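Cag pathogenicity island protein (Cag10) (Helicobacter pylori 26695, PDB 6IQT) is a VirB8 homologue of the cag type IV secretion system, a membrane protein whose soluble NTF2-like domain probably serves as a self-associating structural component of that machine. Local coordinates at residues A[92-97]-A[105-110]; A[129-134]-A[157-162]; A[36-41]-A[59-64]. All coordinates share one frame; numbering follows the deposited sequence.

In the fold
The three contacts show how a VirB8 domain is built as a curved antiparallel sheet with helices laid against one face. Contact 3 comes first along the chain and pins helix 30-43 to the turn that follows helix 50-59; contacts 1 and 2 follow in series, pairing the first strand with the second and the third with the fourth. The centres of contacts 1 and 2 lie about 9 Å apart, joined because strands 105-117 and 125-137 are neighbours in the sheet. Contact 3 is about 15 Å from contact 1 and 12 Å from contact 2, centre to centre. Contacts 1 and 2 both reach the second subunit, so one sheet serves core and dimer.

Contact 1: residues A[92-97]-A[105-110]; sequences SNIQRE and TRLTFF
Glu97 OE2 is gripped by both terminal nitrogens of Arg106, strongly by NH1 at 2.8 Å and only weakly by NH2. The oxygen offers its anti lone pair and lies near the guanidinium plane, yet the carboxylate itself stands almost perpendicular to that plane (89°), so this is not a two-oxygen, two-nitrogen fork. The two side chains run alongside each other, and Glu97 CB touches Arg106 NH1 at 3.5 Å. Arg106 NH2 also forms a salt bridge with Asp52 of the second subunit, so that the guanidinium is shared by two carboxylates, one from each subunit.

The backbones of the same two residues bond twice, Arg106 N meeting Glu97 O at 2.8 Å, and Gln95 and Thr108 repeat the pattern. Between them Arg96 and Leu107 form a non-hydrogen-bonded pair, with Leu107 CD2 packed on Arg96 CB at 3.6 Å and also lying over one face of the Arg96 guanidinium. The charged end of Arg96 is claimed by Asp32 of helix 30-43. Leu107 CD2 meets Ile94 CG2 as well, at 3.9 Å.

Where regular pairing lapses, Ser92 takes over: its OG, set between its own N and carbonyl carbon (chi1 77°), accepts from Phe110 N at 3.0 Å and donates to Asn93 O. A water bridges Gln95 NE2 and Thr108 O. The whole is an antiparallel beta hairpin, strands 84-98 and 105-117, with helix 30-43 against its Leu107 side and the second subunit against its Arg106 side, part of the NTF2-like sheet of VirB8 proteins.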
loop_
_atom_site.group_PDB
_atom_site.type_symbol
_atom_site.label_atom_id
_atom_site.label_comp_id
_atom_site.label_asym_id
_atom_site.label_seq_id
_atom_site.Cartn_x
_atom_site.Cartn_y
_atom_site.Cartn_z
ATOM N N SER A 92 -8.302 11.403 -7.333
ATOM C CA SER A 92 -8.392 12.384 -6.269
ATOM C C SER A 92 -7.256 13.373 -6.440
ATOM O O SER A 92 -6.372 13.200 -7.289
ATOM C CB SER A 92 -8.327 11.724 -4.886
ATOM O OG SER A 92 -6.996 11.349 -4.548
ATOM N N ASN A 93 -7.278 14.414 -5.612
ATOM C CA ASN A 93 -6.109 15.270 -5.487
ATOM C C ASN A 93 -4.954 14.469 -4.883
ATOM O O ASN A 93 -5.164 13.494 -4.156
ATOM C CB ASN A 93 -6.441 16.508 -4.631
ATOM C CG ASN A 93 -7.009 16.146 -3.247
ATOM O OD1 ASN A 93 -8.091 15.565 -3.137
ATOM N ND2 ASN A 93 -6.287 16.506 -2.194
ATOM N N ILE A 94 -3.730 14.870 -5.218
ATOM C CA ILE A 94 -2.514 14.250 -4.699
ATOM C C ILE A 94 -2.026 15.078 -3.514
ATOM O O ILE A 94 -1.743 16.275 -3.657
ATOM C CB ILE A 94 -1.429 14.162 -5.787
ATOM C CG1 ILE A 94 -1.901 13.315 -6.976
ATOM C CG2 ILE A 94 -0.115 13.621 -5.221
ATOM C CD1 ILE A 94 -1.033 13.551 -8.255
ATOM N N GLN A 95 -1.907 14.446 -2.350
ATOM C CA GLN A 95 -1.307 15.082 -1.185
ATOM C C GLN A 95 0.148 14.660 -1.047
ATOM O O GLN A 95 0.523 13.538 -1.395
ATOM C CB GLN A 95 -2.089 14.720 0.079
ATOM C CG GLN A 95 -3.547 15.107 -0.042
ATOM C CD GLN A 95 -4.257 15.075 1.278
ATOM O OE1 GLN A 95 -4.302 16.074 1.996
ATOM N NE2 GLN A 95 -4.817 13.920 1.615
ATOM N N ARG A 96 0.977 15.574 -0.546
ATOM C CA ARG A 96 2.409 15.333 -0.544
ATOM C C ARG A 96 3.019 15.767 0.775
ATOM O O ARG A 96 2.565 16.722 1.411
ATOM C CB ARG A 96 3.119 16.052 -1.704
ATOM C CG ARG A 96 2.931 17.564 -1.760
ATOM C CD ARG A 96 3.142 18.024 -3.190
ATOM N NE ARG A 96 1.923 17.843 -3.966
ATOM C CZ ARG A 96 1.876 17.373 -5.206
ATOM N NH1 ARG A 96 2.986 17.014 -5.834
ATOM N NH2 ARG A 96 0.706 17.243 -5.812
ATOM N N GLU A 97 4.071 15.059 1.172
ATOM C CA GLU A 97 4.765 15.372 2.410
ATOM C C GLU A 97 6.182 14.832 2.313
ATOM O O GLU A 97 6.379 13.672 1.931
ATOM C CB GLU A 97 4.025 14.759 3.606
ATOM C CG GLU A 97 4.415 15.315 4.960
ATOM C CD GLU A 97 3.304 15.169 6.010
ATOM O OE1 GLU A 97 3.050 16.151 6.744
ATOM O OE2 GLU A 97 2.686 14.083 6.108
ATOM N N THR A 105 9.994 11.748 -0.788
ATOM C CA THR A 105 8.727 12.444 -0.616
ATOM C C THR A 105 7.601 11.425 -0.750
ATOM O O THR A 105 7.650 10.547 -1.619
ATOM C CB THR A 105 8.564 13.586 -1.666
ATOM O OG1 THR A 105 9.622 14.526 -1.507
ATOM C CG2 THR A 105 7.221 14.319 -1.499
ATOM N N ARG A 106 6.601 11.535 0.124
ATOM C CA ARG A 106 5.435 10.652 0.138
ATOM C C ARG A 106 4.259 11.326 -0.568
ATOM O O ARG A 106 3.896 12.451 -0.231
ATOM C CB ARG A 106 5.043 10.312 1.581
ATOM C CG ARG A 106 3.965 9.226 1.703
ATOM C CD ARG A 106 2.989 9.533 2.832
ATOM N NE ARG A 106 3.649 9.794 4.106
ATOM C CZ ARG A 106 3.398 10.858 4.865
ATOM N NH1 ARG A 106 2.518 11.768 4.466
ATOM N NH2 ARG A 106 4.024 11.020 6.019
ATOM N N LEU A 107 3.668 10.636 -1.539
ATOM C CA LEU A 107 2.448 11.073 -2.201
ATOM C C LEU A 107 1.300 10.149 -1.803
ATOM O O LEU A 107 1.479 8.932 -1.718
ATOM C CB LEU A 107 2.636 11.061 -3.726
ATOM C CG LEU A 107 3.781 11.871 -4.347
ATOM C CD1 LEU A 107 3.831 11.652 -5.865
ATOM C CD2 LEU A 107 3.624 13.366 -4.040
ATOM N N THR A 108 0.119 10.710 -1.539
ATOM C CA THR A 108 -1.033 9.874 -1.199
ATOM C C THR A 108 -2.236 10.306 -2.033
ATOM O O THR A 108 -2.487 11.503 -2.209
ATOM C CB THR A 108 -1.360 9.932 0.325
ATOM O OG1 THR A 108 -1.388 11.292 0.765
ATOM C CG2 THR A 108 -0.302 9.206 1.144
ATOM N N PHE A 109 -2.961 9.331 -2.576
ATOM C CA PHE A 109 -4.071 9.649 -3.469
ATOM C C PHE A 109 -4.900 8.390 -3.659
ATOM O O PHE A 109 -4.524 7.297 -3.222
ATOM C CB PHE A 109 -3.582 10.179 -4.829
ATOM C CG PHE A 109 -2.518 9.320 -5.462
ATOM C CD1 PHE A 109 -2.867 8.278 -6.306
ATOM C CD2 PHE A 109 -1.164 9.558 -5.207
ATOM C CE1 PHE A 109 -1.876 7.468 -6.886
ATOM C CE2 PHE A 109 -0.179 8.763 -5.782
ATOM C CZ PHE A 109 -0.537 7.719 -6.623
ATOM N N PHE A 110 -6.032 8.555 -4.329
ATOM C CA PHE A 110 -6.906 7.441 -4.658
ATOM C C PHE A 110 -6.803 7.163 -6.150
ATOM O O PHE A 110 -6.569 8.077 -6.945
ATOM C CB PHE A 110 -8.368 7.748 -4.294
ATOM C CG PHE A 110 -8.614 7.868 -2.808
ATOM C CD1 PHE A 110 -8.775 6.737 -2.023
ATOM C CD2 PHE A 110 -8.692 9.108 -2.201
ATOM C CE1 PHE A 110 -9.014 6.844 -0.659
ATOM C CE2 PHE A 110 -8.930 9.218 -0.837
ATOM C CZ PHE A 110 -9.091 8.089 -0.070
HETATM O O HOH W 1 -5.328 12.243 -0.999
#

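Contact 2: residues A[129-134]-A[157-162]; sequences KQVTIY and FDIQIT
Gln130 and Thr162, like Thr132 and Gln160, are doubly hydrogen-bonded through their backbones, Gln130 N reaching Thr162 O at 2.8 Å. At the far end the pattern changes: Tyr134 N bonds to Asp158 O, while Tyr134 O receives Phe157 N at 2.7 Å in a nearly straight bond (177°). Two residues thus face one, a classic beta bulge.

Apolar contacts lie on the face that carries Val131, Ile133, Ile159 and Ile161. Ile159 is the hub. With CG1 opposite its backbone N (chi1 -166°), the chain stretches out so that CG1 meets Ile133 CG2 at 3.8 Å and CD1 meets Val131 CG1 at 3.9 Å. Next along, Ile161 CG2 rests on Lys129 CD at 3.9 Å. Phe43 of helix 30-43 packs on Lys129, Ile159 and Ile161.

Polar groups gather on the other face. A water is held by Gln130, whose O and NE2 both lie 3.0 Å from it, and by Thr132 OG1, with weaker links to Gln160 O and Thr162 OG1. Farther along, Tyr134 CD1 lies 3.8 Å from Asp158 CB, the two side chains leaving the sheet together with ring and carboxylate planes 54° apart. Their polar ends turn to the second subunit: Tyr134 OH to its Asp52, and Asp158 to its Ser46, Ser49 and Arg85. Together these features make an antiparallel strand pair at the margin of the chain's sheet, apolar toward the helices and polar toward the partner, that forms part of the dimer interface of this VirB8-type domain.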
loop_
_atom_site.group_PDB
_atom_site.type_symbol
_atom_site.label_atom_id
_atom_site.label_comp_id
_atom_site.label_asym_id
_atom_site.label_seq_id
_atom_site.Cartn_x
_atom_site.Cartn_y
_atom_site.Cartn_z
ATOM N N LYS A 129 -8.703 2.052 -5.030
ATOM C CA LYS A 129 -7.606 1.794 -4.110
ATOM C C LYS A 129 -7.101 3.117 -3.558
ATOM O O LYS A 129 -7.186 4.149 -4.222
ATOM C CB LYS A 129 -6.428 1.076 -4.788
ATOM C CG LYS A 129 -6.681 -0.371 -5.225
ATOM C CD LYS A 129 -5.566 -0.841 -6.151
ATOM C CE LYS A 129 -5.546 -2.354 -6.304
ATOM N NZ LYS A 129 -6.892 -2.873 -6.648
ATOM N N GLN A 130 -6.544 3.075 -2.353
ATOM C CA GLN A 130 -5.757 4.189 -1.846
ATOM C C GLN A 130 -4.285 3.824 -1.979
ATOM O O GLN A 130 -3.875 2.726 -1.600
ATOM C CB GLN A 130 -6.092 4.524 -0.389
ATOM C CG GLN A 130 -5.364 5.773 0.073
ATOM C CD GLN A 130 -5.146 5.807 1.568
ATOM O OE1 GLN A 130 -5.855 6.509 2.286
ATOM N NE2 GLN A 130 -4.161 5.046 2.048
ATOM N N VAL A 131 -3.505 4.725 -2.561
ATOM C CA VAL A 131 -2.139 4.422 -2.960
ATOM C C VAL A 131 -1.226 5.446 -2.316
ATOM O O VAL A 131 -1.538 6.642 -2.307
ATOM C CB VAL A 131 -1.971 4.455 -4.503
ATOM C CG1 VAL A 131 -0.494 4.353 -4.907
ATOM C CG2 VAL A 131 -2.820 3.374 -5.173
ATOM N N THR A 132 -0.083 4.974 -1.831
ATOM C CA THR A 132 1.006 5.799 -1.322
ATOM C C THR A 132 2.267 5.477 -2.111
ATOM O O THR A 132 2.658 4.311 -2.201
ATOM C CB THR A 132 1.256 5.497 0.161
ATOM O OG1 THR A 132 0.048 5.668 0.907
ATOM C CG2 THR A 132 2.355 6.380 0.718
ATOM N N ILE A 133 2.928 6.486 -2.667
ATOM C CA ILE A 133 4.209 6.204 -3.306
ATOM C C ILE A 133 5.278 7.097 -2.687
ATOM O O ILE A 133 5.017 8.218 -2.241
ATOM C CB ILE A 133 4.211 6.360 -4.851
ATOM C CG1 ILE A 133 4.177 7.822 -5.260
ATOM C CG2 ILE A 133 3.105 5.533 -5.556
ATOM C CD1 ILE A 133 4.938 8.077 -6.542
ATOM N N TYR A 134 6.502 6.586 -2.678
ATOM C CA TYR A 134 7.665 7.328 -2.218
ATOM C C TYR A 134 8.584 7.534 -3.411
ATOM O O TYR A 134 8.886 6.575 -4.128
ATOM C CB TYR A 134 8.382 6.565 -1.103
ATOM C CG TYR A 134 7.524 6.333 0.125
ATOM C CD1 TYR A 134 6.581 5.316 0.170
ATOM C CD2 TYR A 134 7.655 7.146 1.238
ATOM C CE1 TYR A 134 5.789 5.113 1.321
ATOM C CE2 TYR A 134 6.872 6.964 2.357
ATOM C CZ TYR A 134 5.950 5.947 2.402
ATOM O OH TYR A 134 5.188 5.777 3.545
ATOM N N PHE A 157 10.486 4.648 -5.160
ATOM C CA PHE A 157 11.263 3.792 -4.271
ATOM C C PHE A 157 10.417 2.815 -3.488
ATOM O O PHE A 157 10.950 1.809 -3.008
ATOM C CB PHE A 157 12.065 4.637 -3.273
ATOM C CG PHE A 157 13.280 5.267 -3.867
ATOM C CD1 PHE A 157 13.160 6.303 -4.795
ATOM C CD2 PHE A 157 14.551 4.838 -3.502
ATOM C CE1 PHE A 157 14.298 6.895 -5.359
ATOM C CE2 PHE A 157 15.692 5.432 -4.055
ATOM C CZ PHE A 157 15.562 6.462 -4.984
ATOM N N ASP A 158 9.125 3.078 -3.350
ATOM C CA ASP A 158 8.257 2.207 -2.569
ATOM C C ASP A 158 6.815 2.556 -2.875
ATOM O O ASP A 158 6.513 3.654 -3.360
ATOM C CB ASP A 158 8.527 2.357 -1.072
ATOM C CG ASP A 158 8.401 1.033 -0.319
ATOM O OD1 ASP A 158 7.702 0.115 -0.817
ATOM O OD2 ASP A 158 9.013 0.915 0.769
ATOM N N ILE A 159 5.919 1.620 -2.553
ATOM C CA ILE A 159 4.490 1.826 -2.733
ATOM C C ILE A 159 3.768 1.061 -1.633
ATOM O O ILE A 159 4.240 0.025 -1.154
ATOM C CB ILE A 159 4.018 1.388 -4.141
ATOM C CG1 ILE A 159 2.612 1.913 -4.441
ATOM C CG2 ILE A 159 4.049 -0.136 -4.299
ATOM C CD1 ILE A 159 2.158 1.626 -5.883
ATOM N N GLN A 160 2.622 1.589 -1.219
ATOM C CA GLN A 160 1.744 0.910 -0.268
ATOM C C GLN A 160 0.327 1.098 -0.778
ATOM O O GLN A 160 -0.013 2.177 -1.274
ATOM C CB GLN A 160 1.890 1.468 1.158
ATOM C CG GLN A 160 3.261 1.205 1.812
ATOM C CD GLN A 160 3.611 -0.292 1.912
ATOM O OE1 GLN A 160 2.756 -1.127 2.230
ATOM N NE2 GLN A 160 4.876 -0.629 1.638
ATOM N N ILE A 161 -0.489 0.050 -0.685
ATOM C CA ILE A 161 -1.795 0.011 -1.333
ATOM C C ILE A 161 -2.844 -0.455 -0.334
ATOM O O ILE A 161 -2.611 -1.414 0.412
ATOM C CB ILE A 161 -1.771 -0.920 -2.560
ATOM C CG1 ILE A 161 -0.808 -0.377 -3.615
ATOM C CG2 ILE A 161 -3.166 -1.077 -3.145
ATOM C CD1 ILE A 161 -0.328 -1.430 -4.572
ATOM N N THR A 162 -4.000 0.217 -0.327
ATOM C CA THR A 162 -5.162 -0.187 0.465
ATOM C C THR A 162 -6.355 -0.382 -0.460
ATOM O O THR A 162 -6.842 0.585 -1.062
ATOM C CB THR A 162 -5.528 0.855 1.530
ATOM O OG1 THR A 162 -4.378 1.212 2.300
ATOM C CG2 THR A 162 -6.615 0.307 2.464
HETATM O O HOH W 2 -2.188 3.252 0.777
#

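Contact 3: residues A[36-41]-A[59-64]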
loop_
_atom_site.group_PDB
_atom_site.type_symbol
_atom_site.label_atom_id
_atom_site.label_comp_id
_atom_site.label_asym_id
_atom_site.label_seq_id
_atom_site.Cartn_x
_atom_site.Cartn_y
_atom_site.Cartn_z
ATOM N N SER A 36 1.027 10.076 -12.576
ATOM C CA SER A 36 -0.103 9.591 -13.353
ATOM C C SER A 36 0.341 8.565 -14.392
ATOM O O SER A 36 -0.324 7.537 -14.592
ATOM C CB SER A 36 -0.809 10.777 -14.011
ATOM O OG SER A 36 -1.845 10.321 -14.847
ATOM N N LYS A 37 1.467 8.826 -15.059
ATOM C CA LYS A 37 1.993 7.867 -16.026
ATOM C C LYS A 37 2.389 6.560 -15.342
ATOM O O LYS A 37 2.102 5.468 -15.848
ATOM C CB LYS A 37 3.185 8.481 -16.760
ATOM C CG LYS A 37 3.656 7.682 -18.008
ATOM C CD LYS A 37 2.457 7.196 -18.820
ATOM C CE LYS A 37 2.854 6.784 -20.241
ATOM N NZ LYS A 37 1.672 6.372 -21.051
ATOM N N PHE A 38 3.027 6.660 -14.176
ATOM C CA PHE A 38 3.427 5.487 -13.408
ATOM C C PHE A 38 2.222 4.657 -12.992
ATOM O O PHE A 38 2.228 3.425 -13.119
ATOM C CB PHE A 38 4.227 5.943 -12.179
ATOM C CG PHE A 38 4.562 4.840 -11.215
ATOM C CD1 PHE A 38 5.644 4.001 -11.445
ATOM C CD2 PHE A 38 3.807 4.652 -10.063
ATOM C CE1 PHE A 38 5.975 2.990 -10.546
ATOM C CE2 PHE A 38 4.122 3.632 -9.164
ATOM C CZ PHE A 38 5.215 2.802 -9.408
ATOM N N VAL A 39 1.171 5.317 -12.495
ATOM C CA VAL A 39 -0.047 4.608 -12.090
ATOM C C VAL A 39 -0.659 3.884 -13.279
ATOM O O VAL A 39 -1.081 2.723 -13.173
ATOM C CB VAL A 39 -1.056 5.591 -11.462
ATOM C CG1 VAL A 39 -2.464 5.006 -11.480
ATOM C CG2 VAL A 39 -0.621 5.964 -10.023
ATOM N N SER A 40 -0.751 4.581 -14.415
ATOM C CA SER A 40 -1.266 3.973 -15.638
ATOM C C SER A 40 -0.445 2.747 -16.050
ATOM O O SER A 40 -1.009 1.702 -16.393
ATOM C CB SER A 40 -1.273 5.022 -16.752
ATOM O OG SER A 40 -1.785 4.462 -17.940
ATOM N N LEU A 41 0.891 2.845 -15.997
ATOM C CA LEU A 41 1.737 1.726 -16.399
ATOM C C LEU A 41 1.630 0.554 -15.424
ATOM O O LEU A 41 1.609 -0.609 -15.843
ATOM C CB LEU A 41 3.194 2.184 -16.510
ATOM C CG LEU A 41 3.551 3.153 -17.647
ATOM C CD1 LEU A 41 4.914 3.741 -17.331
ATOM C CD2 LEU A 41 3.558 2.435 -18.992
ATOM N N GLN A 59 11.594 2.083 -16.113
ATOM C CA GLN A 59 12.230 3.403 -16.183
ATOM C C GLN A 59 11.757 4.356 -15.085
ATOM O O GLN A 59 12.467 5.319 -14.764
ATOM C CB GLN A 59 11.939 4.042 -17.541
ATOM C CG GLN A 59 12.761 3.485 -18.656
ATOM C CD GLN A 59 14.040 4.250 -18.803
ATOM O OE1 GLN A 59 14.109 5.226 -19.555
ATOM N NE2 GLN A 59 15.062 3.842 -18.057
ATOM N N TYR A 60 10.583 4.114 -14.520
ATOM C CA TYR A 60 10.051 4.933 -13.439
ATOM C C TYR A 60 10.377 4.402 -12.052
ATOM O O TYR A 60 9.891 4.969 -11.067
ATOM C CB TYR A 60 8.528 5.054 -13.576
ATOM C CG TYR A 60 8.146 6.075 -14.587
ATOM C CD1 TYR A 60 8.030 7.408 -14.227
ATOM C CD2 TYR A 60 7.947 5.724 -15.922
ATOM C CE1 TYR A 60 7.697 8.365 -15.159
ATOM C CE2 TYR A 60 7.613 6.674 -16.863
ATOM C CZ TYR A 60 7.496 7.997 -16.475
ATOM O OH TYR A 60 7.164 8.959 -17.398
ATOM N N CYS A 61 11.159 3.328 -11.943
ATOM C CA CYS A 61 11.426 2.671 -10.665
ATOM C C CYS A 61 12.906 2.759 -10.317
ATOM O O CYS A 61 13.767 2.476 -11.159
ATOM C CB CYS A 61 11.006 1.193 -10.715
ATOM S SG CYS A 61 9.262 0.875 -11.045
ATOM N N ASP A 62 13.210 3.133 -9.080
ATOM C CA ASP A 62 14.565 2.924 -8.594
ATOM C C ASP A 62 14.921 1.441 -8.700
ATOM O O ASP A 62 14.053 0.563 -8.648
ATOM C CB ASP A 62 14.706 3.392 -7.148
ATOM C CG ASP A 62 16.127 3.237 -6.624
ATOM O OD1 ASP A 62 17.004 4.017 -7.045
ATOM O OD2 ASP A 62 16.381 2.311 -5.817
ATOM N N VAL A 63 16.216 1.160 -8.871
ATOM C CA VAL A 63 16.663 -0.234 -8.945
ATOM C C VAL A 63 16.142 -1.030 -7.754
ATOM O O VAL A 63 15.728 -2.185 -7.901
ATOM C CB VAL A 63 18.201 -0.306 -9.053
ATOM C CG1 VAL A 63 18.868 0.328 -7.832
ATOM C CG2 VAL A 63 18.651 -1.762 -9.228
ATOM N N SER A 64 16.100 -0.413 -6.565
ATOM C CA SER A 64 15.645 -1.133 -5.376
ATOM C C SER A 64 14.155 -1.442 -5.390
ATOM O O SER A 64 13.705 -2.248 -4.573
ATOM C CB SER A 64 15.986 -0.348 -4.109
ATOM O OG SER A 64 15.267 0.878 -4.028
#
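Tyr60 reaches across to helix 30-43, and its CB is already in contact: it meets Phe38 CD1 at 3.7 Å, at the edge of the phenylalanine ring. From there the two aromatic side chains pass one another running opposite ways. Farther out, the CD2 and CE2 flank of the tyrosine meets Leu41 CD1, 3.9 Å from CD2, with the leucine crossing the aromatic side chain at about a right angle. At the tip, OH lies 3.8 Å from Lys37 CG, an apolar stretch of the lysine whose amino end turns elsewhere. One tyrosine therefore touches three residues spread over little more than one helical turn.

Cys61 continues the seam. Its SG sits in the plane of the Phe38 ring at the edge, 3.9 Å from CE1, a sulfur-aromatic contact. Phe38 is set for both partners by its CG lying opposite the backbone N (chi1 173°). Beyond, Asp62 OD2 accepts from Ser64 N, an Asx turn leading toward helix 66-80, and from Ser64 OG as well. The seam joins helix 30-43 to the loop between helices 50-59 and 66-80, with Leu57 of helix 50-59 also packing on Phe38, while strand 154-163 runs alongside, its Val156 backbone-bonded to Tyr60 and Asp62.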